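Local structure of NAD-dependent aldehyde dehydrogenase (Burkholderia multivorans, 5UJU) at residues A[93-97]-A[98-102]; A[264-267]-A[268-271]. The protein probably catalyses the NAD-dependent oxidation of aldehydes to carboxylic acids, as a member of the aldehyde dehydrogenase family. One frame throughout, in Å; residues are numbered along the deposited sequence.

In the fold
Interactions 1 and 2 touch, their centres about 10 Å apart, and each follows the chain as it enters regular structure. Interaction 1 (93-102) starts helix 97-132; interaction 2 (264-271) leads through a 3-10 turn into strand 268-270, which pairs in parallel with strand 234-238. Leu100 of the helix packs on strand 268-270 and the residue after it: its CD1 is 3.7 Å from Leu271 CB, and its CD2 is 3.8 Å from Thr269 CB. Ser95 O, just ahead of the helix, lies 3.3 Å from Leu271 CD1. Gln70 joins the two, touching Leu100, Asn266 and Thr269. Neither interaction includes a residue of the sodium site (Gly348 and Gly458); together they join the start of helix 97-132 to strand 268-270.

Interaction 1 (A[93-97]-A[98-102]); sequences PKSTP and DALIA
Thr96 reaches forward to Ala99 as the N-cap of helix 97-132, a clear case of a side chain taking over an N-H that the first helical turn cannot serve with a helical carbonyl. Its OG1 accepts from Ala99 N at 3.0 Å, with an N-H...O angle of 165°. The hydroxyl gets there because OG1 stands between the backbone N and the carbonyl carbon (chi1 66°), which turns it over the end of the helix while CG2 is anti to the carbonyl carbon. The methyl of Ala99 lies alongside the same oxygen, its CB 3.4 Å from Thr96 OG1.

Behind the cap the ordinary ladder begins. Leu100 N donates to Thr96 O, so this one residue serves the helix with both its hydroxyl and its carbonyl, and Ile101 N follows by bonding to Pro97 O at 2.8 Å. Pro97, at the first helical position, has no N-H to satisfy, and its ring packs on Leu280 and Leu284 of helix 278-285. Ile101 bears on Leu284 as well, so two residues one turn apart seat the helix start on that neighbour.

Leu100 swings back toward the incoming chain. With CG anti to its carbonyl carbon (chi1 -64°), the isobutyl group lies over the methylene of Ser95, whose hydroxyl is held by Pro71 O. The branch that makes the closest approach is CD2, 3.7 Å from Ser95 CB, while CD1 stands at 4.1 Å from the same carbon.

Interaction 2 (A[264-267]-A[268-271]); sequences DPNV and VTLL
An Asx turn that overlaps a short 3-10 segment carries the chain from helix 245-260 into strand 268-270, and Asn266 and Thr269 meet across the junction. The methyl CG2 of Thr269 approaches the amide oxygen OD1 of Asn266 at 3.7 Å, the two side chains running obliquely to one another. The polar partner of that oxygen is Arg255 NH1, which also bonds Val268 O and so ties both sides of the junction to the preceding helix.

Asp264 OD1 closes the Asx turn, taking the N-H of Asn266 at 2.9 Å from above the carboxylate plane. Val267 N bonds to Asp264 O at 3.0 Å. Val268 N then bonds to Pro265 O at 3.1 Å; the hydrogen is nearly in line (167°), although the donor stands 36° out of the carbonyl plane. Val267 CG1 packs 4.2 Å from Val268 CG2, the side chains crossing at a slant.

Thr269 turns OG1 into the position between its backbone N and carbonyl carbon (chi1 53°), where a water lies 2.9 Å away. The same water donates to Asn266 O, also at 2.9 Å. The carboxylate, the guanidinium and the water thus engage polar atoms at a largely buried junction, which hydrogen bonds secure alongside apolar packing.

Interaction 1 (A[93-97]-A[98-102])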
ATOM      1  N   PRO A  93      15.491  29.869  -8.694  1.00 28.76           N
ATOM      2  CA  PRO A  93      14.805  30.080  -9.978  1.00 32.02           C
ATOM      3  C   PRO A  93      13.358  29.633  -9.879  1.00 35.38           C
ATOM      4  O   PRO A  93      13.065  28.524  -9.431  1.00 38.04           O
ATOM      5  CB  PRO A  93      15.610  29.218 -10.963  1.00 42.43           C
ATOM      6  CG  PRO A  93      16.268  28.169 -10.120  1.00 36.85           C
ATOM      7  CD  PRO A  93      16.531  28.828  -8.776  1.00 28.19           C
ATOM      8  N   LYS A  94      12.446  30.509 -10.292  1.00 33.55           N
ATOM      9  CA  LYS A  94      11.019  30.209 -10.206  1.00 29.08           C
ATOM     10  C   LYS A  94      10.566  29.407 -11.431  1.00 31.00           C
ATOM     11  O   LYS A  94      10.748  29.847 -12.575  1.00 37.04           O
ATOM     12  CB  LYS A  94      10.226  31.504 -10.084  1.00 33.43           C
ATOM     13  CG  LYS A  94       8.729  31.310  -9.881  1.00 36.54           C
ATOM     14  CD  LYS A  94       8.032  32.658  -9.793  1.00 45.11           C
ATOM     15  CE  LYS A  94       6.520  32.534  -9.962  1.00 50.29           C
ATOM     16  NZ  LYS A  94       5.803  32.353  -8.682  1.00 53.49           N
ATOM     17  N   SER A  95      10.002  28.223 -11.198  1.00 24.56           N
ATOM     18  CA  SER A  95       9.453  27.380 -12.253  1.00 32.38           C
ATOM     19  C   SER A  95       7.973  27.145 -12.000  1.00 32.86           C
ATOM     20  O   SER A  95       7.493  27.250 -10.872  1.00 41.65           O
ATOM     21  CB  SER A  95      10.163  26.025 -12.341  1.00 38.17           C
ATOM     22  OG  SER A  95      11.560  26.189 -12.431  1.00 44.04           O
ATOM     23  N   THR A  96       7.254  26.858 -13.041  1.00 29.53           N
ATOM     24  CA  THR A  96       5.864  26.527 -12.795  1.00 35.77           C
ATOM     25  C   THR A  96       5.695  25.032 -12.595  1.00 36.80           C
ATOM     26  O   THR A  96       6.511  24.231 -13.064  1.00 31.96           O
ATOM     27  CB  THR A  96       4.992  26.988 -13.956  1.00 32.77           C
ATOM     28  OG1 THR A  96       5.325  26.239 -15.130  1.00 31.16           O
ATOM     29  CG2 THR A  96       5.174  28.476 -14.206  1.00 32.83           C
ATOM     30  N   PRO A  97       4.641  24.624 -11.886  1.00 30.71           N
ATOM     31  CA  PRO A  97       4.307  23.190 -11.845  1.00 29.91           C
ATOM     32  C   PRO A  97       4.194  22.582 -13.230  1.00 27.97           C
ATOM     33  O   PRO A  97       4.699  21.480 -13.469  1.00 30.97           O
ATOM     34  CB  PRO A  97       2.962  23.171 -11.102  1.00 29.83           C
ATOM     35  CG  PRO A  97       3.013  24.373 -10.213  1.00 28.60           C
ATOM     36  CD  PRO A  97       3.821  25.420 -10.946  1.00 27.82           C
ATOM     37  N   ASP A  98       3.534  23.293 -14.149  1.00 23.77           N
ATOM     38  CA  ASP A  98       3.406  22.849 -15.532  1.00 29.70           C
ATOM     39  C   ASP A  98       4.755  22.501 -16.152  1.00 31.45           C
ATOM     40  O   ASP A  98       4.942  21.406 -16.695  1.00 32.53           O
ATOM     41  CB  ASP A  98       2.732  23.954 -16.332  1.00 44.22           C
ATOM     42  CG  ASP A  98       1.586  23.451 -17.136  1.00 59.97           C
ATOM     43  OD1 ASP A  98       1.841  22.882 -18.214  1.00 68.06           O
ATOM     44  OD2 ASP A  98       0.435  23.604 -16.672  1.00 66.54           O
ATOM     45  N   ALA A  99       5.706  23.434 -16.084  1.00 29.45           N
ATOM     46  CA  ALA A  99       7.019  23.210 -16.687  1.00 28.86           C
ATOM     47  C   ALA A  99       7.746  22.040 -16.031  1.00 28.47           C
ATOM     48  O   ALA A  99       8.402  21.249 -16.715  1.00 26.37           O
ATOM     49  CB  ALA A  99       7.861  24.481 -16.596  1.00 26.12           C
ATOM     50  N   LEU A 100       7.643  21.906 -14.706  1.00 24.25           N
ATOM     51  CA  LEU A 100       8.389  20.839 -14.046  1.00 28.84           C
ATOM     52  C   LEU A 100       7.736  19.488 -14.290  1.00 26.85           C
ATOM     53  O   LEU A 100       8.427  18.474 -14.410  1.00 26.55           O
ATOM     54  CB  LEU A 100       8.522  21.116 -12.548  1.00 25.13           C
ATOM     55  CG  LEU A 100       9.319  22.354 -12.141  1.00 24.37           C
ATOM     56  CD1 LEU A 100       9.455  22.379 -10.607  1.00 22.40           C
ATOM     57  CD2 LEU A 100      10.701  22.382 -12.789  1.00 23.12           C
ATOM     58  N   ILE A 101       6.406  19.445 -14.358  1.00 28.69           N
ATOM     59  CA  ILE A 101       5.745  18.197 -14.729  1.00 24.84           C
ATOM     60  C   ILE A 101       6.169  17.762 -16.134  1.00 21.54           C
ATOM     61  O   ILE A 101       6.432  16.573 -16.376  1.00 21.81           O
ATOM     62  CB  ILE A 101       4.220  18.345 -14.620  1.00 23.80           C
ATOM     63  CG1 ILE A 101       3.786  18.324 -13.148  1.00 26.85           C
ATOM     64  CG2 ILE A 101       3.514  17.258 -15.434  1.00 26.99           C
ATOM     65  CD1 ILE A 101       2.323  18.622 -12.957  1.00 24.20           C
ATOM     66  N   ALA A 102       6.245  18.704 -17.079  1.00 23.85           N
ATOM     67  CA  ALA A 102       6.692  18.329 -18.434  1.00 28.44           C
ATOM     68  C   ALA A 102       8.141  17.848 -18.420  1.00 28.95           C
ATOM     69  O   ALA A 102       8.486  16.862 -19.086  1.00 29.00           O
ATOM     70  CB  ALA A 102       6.529  19.493 -19.415  1.00 23.73           C
TER

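Interaction 2 (A[264-267]-A[268-271])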
ATOM      1  N   ASP A 264      18.694  12.209 -17.629  1.00 32.03           N
ATOM      2  CA  ASP A 264      18.167  13.566 -17.643  1.00 31.08           C
ATOM      3  C   ASP A 264      18.129  14.066 -16.203  1.00 25.05           C
ATOM      4  O   ASP A 264      17.455  13.450 -15.365  1.00 29.27           O
ATOM      5  CB  ASP A 264      16.772  13.559 -18.288  1.00 28.34           C
ATOM      6  CG  ASP A 264      16.169  14.959 -18.456  1.00 33.65           C
ATOM      7  OD1 ASP A 264      16.593  15.926 -17.780  1.00 33.06           O
ATOM      8  OD2 ASP A 264      15.222  15.081 -19.264  1.00 33.81           O
ATOM      9  N   PRO A 265      18.873  15.120 -15.850  1.00 26.01           N
ATOM     10  CA  PRO A 265      18.840  15.586 -14.456  1.00 30.13           C
ATOM     11  C   PRO A 265      17.452  15.980 -13.995  1.00 27.85           C
ATOM     12  O   PRO A 265      17.217  16.025 -12.784  1.00 27.54           O
ATOM     13  CB  PRO A 265      19.804  16.783 -14.451  1.00 28.68           C
ATOM     14  CG  PRO A 265      19.846  17.246 -15.882  1.00 26.03           C
ATOM     15  CD  PRO A 265      19.733  15.971 -16.695  1.00 29.98           C
ATOM     16  N   ASN A 266      16.526  16.269 -14.919  1.00 23.51           N
ATOM     17  CA  ASN A 266      15.161  16.591 -14.519  1.00 24.57           C
ATOM     18  C   ASN A 266      14.388  15.394 -13.975  1.00 24.04           C
ATOM     19  O   ASN A 266      13.190  15.535 -13.715  1.00 25.52           O
ATOM     20  CB  ASN A 266      14.413  17.209 -15.692  1.00 24.71           C
ATOM     21  CG  ASN A 266      14.994  18.539 -16.077  1.00 31.08           C
ATOM     22  OD1 ASN A 266      15.458  19.278 -15.215  1.00 28.57           O
ATOM     23  ND2 ASN A 266      15.003  18.846 -17.375  1.00 29.76           N
ATOM     24  N   VAL A 267      15.011  14.225 -13.822  1.00 22.98           N
ATOM     25  CA  VAL A 267      14.422  13.207 -12.955  1.00 27.04           C
ATOM     26  C   VAL A 267      14.090  13.805 -11.586  1.00 25.51           C
ATOM     27  O   VAL A 267      13.073  13.450 -10.983  1.00 26.01           O
ATOM     28  CB  VAL A 267      15.361  11.981 -12.852  1.00 25.35           C
ATOM     29  CG1 VAL A 267      14.932  11.046 -11.707  1.00 19.63           C
ATOM     30  CG2 VAL A 267      15.342  11.209 -14.179  1.00 23.99           C
ATOM     31  N   VAL A 268      14.886  14.773 -11.110  1.00 26.76           N
ATOM     32  CA  VAL A 268      14.607  15.470  -9.848  1.00 23.03           C
ATOM     33  C   VAL A 268      14.637  16.976 -10.089  1.00 27.83           C
ATOM     34  O   VAL A 268      15.646  17.511 -10.568  1.00 24.53           O
ATOM     35  CB  VAL A 268      15.607  15.090  -8.745  1.00 23.68           C
ATOM     36  CG1 VAL A 268      15.319  15.886  -7.473  1.00 27.60           C
ATOM     37  CG2 VAL A 268      15.544  13.597  -8.476  1.00 22.72           C
ATOM     38  N   THR A 269      13.543  17.665  -9.736  1.00 20.67           N
ATOM     39  CA  THR A 269      13.459  19.117  -9.865  1.00 22.90           C
ATOM     40  C   THR A 269      13.026  19.742  -8.544  1.00 30.13           C
ATOM     41  O   THR A 269      12.516  19.065  -7.644  1.00 22.94           O
ATOM     42  CB  THR A 269      12.487  19.549 -10.975  1.00 24.25           C
ATOM     43  OG1 THR A 269      11.212  18.933 -10.773  1.00 21.72           O
ATOM     44  CG2 THR A 269      13.035  19.155 -12.357  1.00 22.06           C
ATOM     45  N   LEU A 270      13.228  21.052  -8.439  1.00 26.21           N
ATOM     46  CA  LEU A 270      12.957  21.799  -7.215  1.00 27.29           C
ATOM     47  C   LEU A 270      11.916  22.866  -7.510  1.00 28.90           C
ATOM     48  O   LEU A 270      12.148  23.747  -8.343  1.00 22.06           O
ATOM     49  CB  LEU A 270      14.233  22.456  -6.682  1.00 28.82           C
ATOM     50  CG  LEU A 270      13.995  23.261  -5.407  1.00 27.26           C
ATOM     51  CD1 LEU A 270      14.021  22.319  -4.191  1.00 24.02           C
ATOM     52  CD2 LEU A 270      14.997  24.420  -5.260  1.00 27.95           C
ATOM     53  N   LEU A 271      10.786  22.807  -6.819  1.00 27.11           N
ATOM     54  CA  LEU A 271       9.735  23.805  -6.973  1.00 22.50           C
ATOM     55  C   LEU A 271       9.766  24.685  -5.717  1.00 26.69           C
ATOM     56  O   LEU A 271       9.071  24.416  -4.732  1.00 24.00           O
ATOM     57  CB  LEU A 271       8.367  23.134  -7.183  1.00 25.25           C
ATOM     58  CG  LEU A 271       7.152  24.076  -7.331  1.00 32.32           C
ATOM     59  CD1 LEU A 271       7.325  24.938  -8.545  1.00 31.74           C
ATOM     60  CD2 LEU A 271       5.831  23.320  -7.411  1.00 28.52           C
TER
HETATM   61  O   HOH W   1      11.242  16.213 -11.696  1.00 25.25           O